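Local coordinates for protein lipase aflb (Neosartorya fumigata, PDB 6IDY) that probably hydrolyses the ester bonds of lipids such as triacylglycerols and binds a calcium ion, at residues D255-P261 and V308-Y314. Sequence-based numbering, arbitrary orientation.
Sequences DFIAISP and VPTTTIY. With CA (calcium ion), chain D.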
# COMPACT_ATOMS: atom_id res chain seq x y z
N ASP A 255 5.02 15.34 5.40
CA ASP A 255 5.41 14.00 5.81
C ASP A 255 4.99 12.97 4.80
O ASP A 255 3.86 13.01 4.31
CB ASP A 255 4.80 13.63 7.18
CG ASP A 255 5.46 14.29 8.37
OD1 ASP A 255 6.59 13.88 8.73
OD2 ASP A 255 4.85 15.21 8.96
N PHE A 256 5.89 12.04 4.51
CA PHE A 256 5.63 10.91 3.64
C PHE A 256 5.91 9.68 4.51
O PHE A 256 7.05 9.41 4.84
CB PHE A 256 6.51 10.98 2.36
CG PHE A 256 6.56 9.79 1.41
CD1 PHE A 256 5.59 8.79 1.45
CD2 PHE A 256 7.57 9.68 0.46
CE1 PHE A 256 5.65 7.69 0.58
CE2 PHE A 256 7.63 8.58 -0.41
CZ PHE A 256 6.67 7.59 -0.34
N ILE A 257 4.84 9.00 4.96
CA ILE A 257 4.93 7.79 5.79
C ILE A 257 4.76 6.60 4.85
O ILE A 257 3.71 6.44 4.24
CB ILE A 257 3.94 7.81 6.99
CG1 ILE A 257 4.17 9.06 7.88
CG2 ILE A 257 4.04 6.50 7.81
CD1 ILE A 257 2.89 9.64 8.53
N ALA A 258 5.82 5.82 4.68
CA ALA A 258 5.81 4.71 3.74
C ALA A 258 5.85 3.35 4.42
O ALA A 258 6.86 2.97 5.01
CB ALA A 258 6.96 4.87 2.75
N ILE A 259 4.71 2.63 4.35
CA ILE A 259 4.54 1.30 4.93
C ILE A 259 4.95 0.26 3.88
O ILE A 259 4.42 0.28 2.77
CB ILE A 259 3.08 1.08 5.43
CG1 ILE A 259 2.55 2.29 6.28
CG2 ILE A 259 2.92 -0.26 6.16
CD1 ILE A 259 3.34 2.66 7.62
N SER A 260 5.91 -0.62 4.24
CA SER A 260 6.47 -1.69 3.39
C SER A 260 6.80 -1.16 1.99
O SER A 260 6.34 -1.74 1.00
CB SER A 260 5.50 -2.87 3.30
OG SER A 260 5.24 -3.41 4.59
N PRO A 261 7.55 -0.03 1.85
CA PRO A 261 7.81 0.49 0.50
C PRO A 261 8.90 -0.26 -0.23
O PRO A 261 9.89 -0.65 0.36
CB PRO A 261 8.21 1.94 0.77
CG PRO A 261 8.89 1.88 2.11
CD PRO A 261 8.21 0.80 2.88
N VAL A 308 10.94 14.90 0.69
CA VAL A 308 10.24 15.54 1.82
C VAL A 308 10.54 14.67 3.06
O VAL A 308 11.00 13.54 2.87
CB VAL A 308 8.69 15.63 1.53
CG1 VAL A 308 8.38 16.41 0.26
CG2 VAL A 308 8.03 14.25 1.49
N PRO A 309 10.28 15.12 4.32
CA PRO A 309 10.52 14.23 5.48
C PRO A 309 9.85 12.87 5.29
O PRO A 309 8.62 12.81 5.17
CB PRO A 309 9.94 15.01 6.66
CG PRO A 309 10.08 16.45 6.24
CD PRO A 309 9.75 16.43 4.77
N THR A 310 10.65 11.79 5.17
CA THR A 310 10.12 10.45 4.92
C THR A 310 10.40 9.49 6.07
O THR A 310 11.53 9.39 6.56
CB THR A 310 10.59 9.91 3.55
OG1 THR A 310 10.29 10.87 2.54
CG2 THR A 310 9.94 8.57 3.18
N THR A 311 9.34 8.76 6.49
CA THR A 311 9.37 7.75 7.54
C THR A 311 9.06 6.40 6.88
O THR A 311 7.91 6.15 6.52
CB THR A 311 8.34 8.12 8.63
OG1 THR A 311 8.56 9.47 9.05
CG2 THR A 311 8.38 7.17 9.83
N THR A 312 10.09 5.55 6.67
CA THR A 312 9.89 4.23 6.05
C THR A 312 9.77 3.20 7.15
O THR A 312 10.48 3.29 8.14
CB THR A 312 10.99 3.89 5.00
OG1 THR A 312 12.20 3.50 5.66
CG2 THR A 312 11.24 5.02 4.00
N ILE A 313 8.81 2.26 7.02
CA ILE A 313 8.56 1.24 8.04
C ILE A 313 8.40 -0.10 7.33
O ILE A 313 7.56 -0.24 6.45
CB ILE A 313 7.36 1.58 8.99
CG1 ILE A 313 7.39 3.07 9.44
CG2 ILE A 313 7.36 0.63 10.19
CD1 ILE A 313 6.08 3.68 9.83
N TYR A 314 9.25 -1.07 7.70
CA TYR A 314 9.29 -2.35 7.00
C TYR A 314 9.71 -3.51 7.88
O TYR A 314 10.33 -3.29 8.93
CB TYR A 314 10.23 -2.24 5.77
CG TYR A 314 11.63 -1.77 6.11
CD1 TYR A 314 11.90 -0.43 6.37
CD2 TYR A 314 12.69 -2.67 6.13
CE1 TYR A 314 13.19 0.01 6.65
CE2 TYR A 314 13.99 -2.24 6.41
CZ TYR A 314 14.23 -0.90 6.68
OH TYR A 314 15.51 -0.50 6.98
CA CA D . 6.72 15.54 10.52
O HOH W 1 7.59 11.64 7.62
O HOH W 2 5.17 17.25 10.94
O HOH W 3 7.49 17.09 8.86
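F256 and T310 sit side by side on one face of a parallel strand pair, a worked example of how such a ladder sorts its side chains. Five backbone hydrogen bonds, from F256 N to P309 O at one end to S260 N to I313 O at the other, join 255-261 to 308-314. T310 OG1 meets the F256 ring obliquely, 3.6 Å from F256 CD2, the ring being placed there by a chi1 of 171° that sets F256 CG opposite the backbone N. T310 OG1 also donates to V308 O at 2.8 Å, and V308 CG2 packs on F256 CB at 3.7 Å. On the other face I313 lies alongside I257 and I259, pointing the same way; chi1 -44° and an extended chi2 of 155° bring I313 CD1 to 3.7 Å from I259 CD1 and 4.0 Å from I257 CG2. At the calcium end a water donates to D255 OD1 (2.7 Å) and P309 O and accepts from T311 OG1, which also bonds to G384 N. D255 grips the calcium ion through both carboxylate oxygens, OD1 and OD2, and A377, H380 and G382 add backbone oxygens. The pair lies inside the alpha/beta-hydrolase sheet, between strands 227-232 and 341-345; helix 235-245 covers F256 and V308, and helix 368-379 covers I257, T311 and I313.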